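Side-chain contacts in SusD superfamily protein (Parabacteroides distasonis, PDB 3OTN), which probably binds nutrient glycans at the outer membrane as a member of the SusD family of carbohydrate-binding proteins: residues 176-181 against 189-194; 222-227 against 362-367. All blocks are in the same frame, centred on the assembly; numbering follows the deposited sequence. Where two conformers were deposited one is given.

Contact 1 of 2, residues 176-181 against 189-194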
loop_
_atom_site.group_PDB
_atom_site.type_symbol
_atom_site.label_atom_id
_atom_site.label_comp_id
_atom_site.label_asym_id
_atom_site.label_seq_id
_atom_site.Cartn_x
_atom_site.Cartn_y
_atom_site.Cartn_z
ATOM N N LEU A 176 -22.427 -7.494 -4.240
ATOM C CA LEU A 176 -21.559 -6.397 -4.702
ATOM C C LEU A 176 -21.250 -6.426 -6.181
ATOM O O LEU A 176 -20.907 -7.486 -6.700
ATOM C CB LEU A 176 -20.174 -6.440 -4.005
ATOM C CG LEU A 176 -19.868 -5.786 -2.688
ATOM C CD1 LEU A 176 -18.371 -6.104 -2.340
ATOM C CD2 LEU A 176 -20.127 -4.292 -2.790
ATOM N N ALA A 177 -21.264 -5.254 -6.834
ATOM C CA ALA A 177 -20.871 -5.146 -8.242
ATOM C C ALA A 177 -19.429 -5.586 -8.401
ATOM O O ALA A 177 -18.640 -5.375 -7.472
ATOM C CB ALA A 177 -21.011 -3.687 -8.726
ATOM N N PHE A 178 -19.045 -6.160 -9.552
ATOM C CA PHE A 178 -17.651 -6.615 -9.699
ATOM C C PHE A 178 -16.642 -5.478 -9.774
ATOM O O PHE A 178 -15.536 -5.599 -9.250
ATOM C CB PHE A 178 -17.424 -7.605 -10.865
ATOM C CG PHE A 178 -16.182 -8.474 -10.670
ATOM C CD1 PHE A 178 -14.907 -7.997 -11.001
ATOM C CD2 PHE A 178 -16.293 -9.752 -10.092
ATOM C CE1 PHE A 178 -13.770 -8.778 -10.787
ATOM C CE2 PHE A 178 -15.160 -10.535 -9.868
ATOM C CZ PHE A 178 -13.899 -10.039 -10.213
ATOM N N SER A 179 -17.005 -4.384 -10.443
ATOM C CA SER A 179 -16.133 -3.233 -10.564
ATOM C C SER A 179 -16.920 -1.966 -10.265
ATOM O O SER A 179 -18.151 -1.975 -10.297
ATOM C CB SER A 179 -15.517 -3.168 -11.953
ATOM O OG SER A 179 -16.512 -2.986 -12.947
ATOM N N ASP A 180 -16.201 -0.907 -9.913
ATOM C CA ASP A 180 -16.796 0.405 -9.694
ATOM C C ASP A 180 -15.782 1.474 -10.023
ATOM O O ASP A 180 -14.659 1.466 -9.467
ATOM C CB ASP A 180 -17.270 0.521 -8.245
ATOM C CG ASP A 180 -18.065 1.778 -7.986
ATOM O OD1 ASP A 180 -17.476 2.862 -7.848
ATOM O OD2 ASP A 180 -19.282 1.699 -7.831
ATOM N N HIS A 181 -16.195 2.460 -10.802
ATOM C CA HIS A 181 -15.318 3.532 -11.315
ATOM C C HIS A 181 -15.507 4.846 -10.609
ATOM O O HIS A 181 -15.112 5.883 -11.127
ATOM C CB HIS A 181 -15.550 3.754 -12.809
ATOM C CG HIS A 181 -14.862 2.759 -13.676
ATOM N ND1 HIS A 181 -14.667 2.962 -15.027
ATOM C CD2 HIS A 181 -14.319 1.553 -13.390
ATOM C CE1 HIS A 181 -14.043 1.916 -15.537
ATOM N NE2 HIS A 181 -13.821 1.045 -14.565
ATOM N N ALA A 189 -12.226 -5.528 -5.663
ATOM C CA ALA A 189 -11.499 -5.125 -4.485
ATOM C C ALA A 189 -11.454 -6.264 -3.459
ATOM O O ALA A 189 -10.398 -6.541 -2.885
ATOM C CB ALA A 189 -12.137 -3.808 -3.843
ATOM N N VAL A 190 -12.598 -6.918 -3.247
ATOM C CA VAL A 190 -12.673 -8.039 -2.309
ATOM C C VAL A 190 -11.750 -9.157 -2.747
ATOM O O VAL A 190 -11.049 -9.739 -1.916
ATOM C CB VAL A 190 -14.141 -8.611 -2.220
ATOM C CG1 VAL A 190 -14.161 -9.951 -1.482
ATOM C CG2 VAL A 190 -15.077 -7.592 -1.605
ATOM N N LYS A 191 -11.775 -9.479 -4.037
ATOM C CA LYS A 191 -10.927 -10.577 -4.553
ATOM C C LYS A 191 -9.453 -10.216 -4.493
ATOM O O LYS A 191 -8.649 -11.068 -4.183
ATOM C CB LYS A 191 -11.254 -10.982 -6.003
ATOM C CG LYS A 191 -12.659 -11.363 -6.293
ATOM C CD LYS A 191 -13.081 -12.590 -5.624
ATOM C CE LYS A 191 -14.490 -13.061 -6.153
ATOM N NZ LYS A 191 -14.725 -14.371 -5.557
ATOM N N ALA A 192 -9.105 -8.960 -4.768
ATOM C CA ALA A 192 -7.697 -8.501 -4.691
ATOM C C ALA A 192 -7.174 -8.583 -3.253
ATOM O O ALA A 192 -6.078 -9.088 -3.003
ATOM C CB ALA A 192 -7.559 -7.077 -5.234
ATOM N N LEU A 193 -7.964 -8.093 -2.305
ATOM C CA LEU A 193 -7.600 -8.161 -0.910
ATOM C C LEU A 193 -7.509 -9.589 -0.422
ATOM O O LEU A 193 -6.536 -9.934 0.257
ATOM C CB LEU A 193 -8.587 -7.398 -0.024
ATOM C CG LEU A 193 -8.287 -7.408 1.484
ATOM C CD1 LEU A 193 -6.832 -6.974 1.778
ATOM C CD2 LEU A 193 -9.295 -6.529 2.216
ATOM N N LEU A 194 -8.505 -10.416 -0.765
ATOM C CA LEU A 194 -8.519 -11.803 -0.305
ATOM C C LEU A 194 -7.365 -12.604 -0.956
ATOM O O LEU A 194 -6.759 -13.456 -0.294
ATOM C CB LEU A 194 -9.895 -12.464 -0.496
ATOM C CG LEU A 194 -10.078 -13.887 0.042
ATOM C CD1 LEU A 194 -9.622 -14.017 1.494
ATOM C CD2 LEU A 194 -11.527 -14.347 -0.100
#
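Leu-176 and Val-190 make the closest side-chain approach between the loop 176-181 and helix 187-202: CD1 of the leucine lies 3.7 Å from CG2 of the valine. The two side chains meet obliquely, methyl to methyl. Leucine has the length to reach from the loop to the helix, while the short branched valine offers a methyl close to the helix surface. With CG1 of Val-190 anti to the backbone N (chi1 168°), CG2 is left beside that N, where it meets the leucine.

A looser second contact joins Phe-178 to Lys-191, with ring atom CZ 4.3 Å from CG of the lysine and the methylene approaching the ring obliquely. Here the lysine acts through its aliphatic stem. Its NZ forms salt bridges to Glu-222 and Glu-172, which hold the charged end of a buried residue.

Further out, the loop, which connects helix 156-172 to helix 187-202 in the helical, probably TPR-like part of this SusD-family protein, folds back on the start of the second helix. Leu-176 also packs on helix 108-133. Direct contact between the segments is apolar; backbone hydrogen bonds of Ala-177 with Met-187 and Phe-178 with Gly-188 supply the directional hold.

Contact 2 of 2, residues 222-227 against 362-367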
loop_
_atom_site.group_PDB
_atom_site.type_symbol
_atom_site.label_atom_id
_atom_site.label_comp_id
_atom_site.label_asym_id
_atom_site.label_seq_id
_atom_site.Cartn_x
_atom_site.Cartn_y
_atom_site.Cartn_z
ATOM N N GLU A 222 -9.854 -15.002 -10.784
ATOM C CA GLU A 222 -11.215 -14.466 -10.980
ATOM C C GLU A 222 -11.155 -13.021 -11.481
ATOM O O GLU A 222 -11.895 -12.656 -12.412
ATOM C CB GLU A 222 -12.088 -14.606 -9.707
ATOM C CG GLU A 222 -12.608 -16.058 -9.474
ATOM C CD GLU A 222 -13.170 -16.353 -8.056
ATOM O OE1 GLU A 222 -13.220 -15.470 -7.199
ATOM O OE2 GLU A 222 -13.570 -17.510 -7.785
ATOM N N VAL A 223 -10.264 -12.206 -10.896
ATOM C CA VAL A 223 -10.117 -10.812 -11.333
ATOM C C VAL A 223 -9.651 -10.735 -12.799
ATOM O O VAL A 223 -10.153 -9.919 -13.567
ATOM C CB VAL A 223 -9.156 -9.990 -10.410
ATOM C CG1 VAL A 223 -8.983 -8.541 -10.931
ATOM C CG2 VAL A 223 -9.687 -9.949 -8.966
ATOM N N ILE A 224 -8.683 -11.564 -13.159
ATOM C CA ILE A 224 -8.197 -11.660 -14.548
ATOM C C ILE A 224 -9.341 -12.046 -15.495
ATOM O O ILE A 224 -9.588 -11.366 -16.488
ATOM C CB ILE A 224 -7.028 -12.675 -14.680
ATOM C CG1 ILE A 224 -5.803 -12.180 -13.914
ATOM C CG2 ILE A 224 -6.641 -12.922 -16.171
ATOM C CD1 ILE A 224 -4.669 -13.249 -13.775
ATOM N N LYS A 225 -10.043 -13.127 -15.170
ATOM C CA LYS A 225 -11.127 -13.652 -16.030
ATOM C C LYS A 225 -12.331 -12.726 -16.140
ATOM O O LYS A 225 -13.075 -12.819 -17.096
ATOM C CB LYS A 225 -11.617 -15.022 -15.535
ATOM C CG LYS A 225 -10.599 -16.188 -15.677
ATOM C CD LYS A 225 -10.092 -16.391 -17.089
ATOM C CE LYS A 225 -9.231 -17.654 -17.176
ATOM N NZ LYS A 225 -8.475 -17.689 -18.453
ATOM N N SER A 226 -12.512 -11.840 -15.169
ATOM C CA SER A 226 -13.589 -10.857 -15.213
ATOM C C SER A 226 -13.519 -9.889 -16.392
ATOM O O SER A 226 -14.552 -9.395 -16.802
ATOM C CB SER A 226 -13.642 -10.041 -13.917
ATOM O OG SER A 226 -12.641 -9.024 -13.899
ATOM N N ASN A 227 -12.324 -9.607 -16.930
ATOM C CA ASN A 227 -12.170 -8.631 -18.035
ATOM C C ASN A 227 -12.644 -7.216 -17.671
ATOM O O ASN A 227 -12.905 -6.426 -18.541
ATOM C CB ASN A 227 -12.917 -9.064 -19.330
ATOM C CG ASN A 227 -12.462 -10.388 -19.870
ATOM O OD1 ASN A 227 -11.270 -10.648 -19.986
ATOM N ND2 ASN A 227 -13.422 -11.227 -20.261
ATOM N N ASP A 362 -0.436 -5.436 -9.606
ATOM C CA ASP A 362 -0.192 -6.126 -8.336
ATOM C C ASP A 362 -0.948 -7.453 -8.320
ATOM O O ASP A 362 -0.383 -8.482 -7.991
ATOM C CB ASP A 362 -0.684 -5.228 -7.192
ATOM C CG ASP A 362 -0.278 -5.701 -5.782
ATOM O OD1 ASP A 362 0.407 -6.749 -5.568
ATOM O OD2 ASP A 362 -0.666 -4.944 -4.847
ATOM N N VAL A 363 -2.198 -7.430 -8.760
ATOM C CA VAL A 363 -3.018 -8.640 -8.750
ATOM C C VAL A 363 -2.429 -9.694 -9.707
ATOM O O VAL A 363 -2.383 -10.858 -9.355
ATOM C CB VAL A 363 -4.481 -8.374 -9.063
ATOM C CG1 VAL A 363 -5.263 -9.713 -9.155
ATOM C CG2 VAL A 363 -5.094 -7.469 -7.997
ATOM N N LEU A 364 -2.016 -9.285 -10.905
ATOM C CA LEU A 364 -1.356 -10.192 -11.854
ATOM C C LEU A 364 -0.082 -10.852 -11.258
ATOM O O LEU A 364 0.117 -12.077 -11.354
ATOM C CB LEU A 364 -0.981 -9.445 -13.132
ATOM C CG LEU A 364 -2.099 -8.853 -14.008
ATOM C CD1 LEU A 364 -1.559 -8.385 -15.356
ATOM C CD2 LEU A 364 -3.207 -9.874 -14.192
ATOM N N LEU A 365 0.761 -10.050 -10.624
ATOM C CA LEU A 365 1.979 -10.597 -10.027
ATOM C C LEU A 365 1.640 -11.465 -8.800
ATOM O O LEU A 365 2.320 -12.439 -8.554
ATOM C CB LEU A 365 2.944 -9.475 -9.671
ATOM C CG LEU A 365 3.536 -8.764 -10.895
ATOM C CD1 LEU A 365 4.210 -7.462 -10.450
ATOM C CD2 LEU A 365 4.550 -9.684 -11.581
HETATM N N MSE A 366 0.591 -11.127 -8.040
HETATM C CA MSE A 366 0.103 -12.016 -6.965
HETATM C C MSE A 366 -0.392 -13.342 -7.510
HETATM O O MSE A 366 -0.138 -14.366 -6.891
HETATM C CB MSE A 366 -0.984 -11.345 -6.116
HETATM C CG MSE A 366 -0.453 -10.236 -5.235
HETATM SE SE MSE A 366 -1.759 -9.779 -3.860
HETATM C CE MSE A 366 -3.156 -9.063 -4.957
ATOM N N TYR A 367 -1.067 -13.332 -8.669
ATOM C CA TYR A 367 -1.428 -14.597 -9.326
ATOM C C TYR A 367 -0.190 -15.425 -9.676
ATOM O O TYR A 367 -0.136 -16.613 -9.311
ATOM C CB TYR A 367 -2.300 -14.443 -10.589
ATOM C CG TYR A 367 -2.579 -15.813 -11.229
ATOM C CD1 TYR A 367 -3.579 -16.648 -10.741
ATOM C CD2 TYR A 367 -1.797 -16.284 -12.283
ATOM C CE1 TYR A 367 -3.790 -17.927 -11.296
ATOM C CE2 TYR A 367 -2.015 -17.533 -12.851
ATOM C CZ TYR A 367 -3.017 -18.349 -12.341
ATOM O OH TYR A 367 -3.217 -19.579 -12.894
#
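Val-223 and Ile-224, near the end of helix 210-225, pack against Val-363, Leu-364 and Tyr-367 of helix 360-375. This is a helix-helix contact in the helical part of the SusD fold, consistent with its TPR-like family assignment, and it joins residues far apart in the sequence.

Apolar packing accounts for everything that crosses between the segments. Ile-224 is the central side chain. Its CG1 lies 3.5 Å from CD2 of Leu-364, tighter than usual van der Waals contact, and its CD1 is 3.7 Å from the same methyl. The isoleucine places CG1 beside its backbone N (chi1 -66°) and then extends, which carries the terminal methyl CD1 on to Tyr-367, 4.1 Å from CB. An unbranched arm on a beta-branched residue suits this position, since one side chain can serve two neighbours. Alongside, CB of Val-223 lies 4.1 Å from CG1 of Val-363, short side chains that fit between the helices.

Tyr-367 meets the tip of Ile-224 through CB and CG. The two side chains cross at about a right angle, and CD1 of the isoleucine approaches the ring obliquely. The tyrosine side chain also touches Ala-217, Ser-220 and Leu-221 of the same helix 210-225, while its hydroxyl is hydrogen-bonded to Asn-379. Tyrosine thus supplies a broad apolar surface and a polar end with a partner.

No polar bond crosses between the two segments; a local one closes the end of 222-227. Asn-227 leaves the helical conformation with positive phi, and just before it Ser-226, whose OG also bonds N of Glu-228, turns its hydroxyl back on the chain: OG donates to O of Val-223 at 2.7 Å, with a C=O...OG angle of 133° and OG tilted 27° from the carbonyl plane.

In the fold
Contacts 1 and 2 lie on the same side of the chain's centre, their centres 11 Å apart, and their segments touch directly. The salt bridge between them is short, 2.5 Å from NZ of Lys-191 to OE1 of Glu-222, and links helix 187-202 to helix 210-225, its successor in the chain. Nearer the backbone, CB of Lys-191 packs on CG2 of Val-223 at 3.5 Å, and CE1 of Phe-178 approaches OG of Ser-226 at 3.3 Å. Helix 187-202 also touches helix 360-375, with O of Ala-192 3.5 Å from CE of Met-366, a selenomethionine. A 1,2-ethanediol, probably from the crystallisation liquor, lies about 4 Å from the Ile-224 side chain.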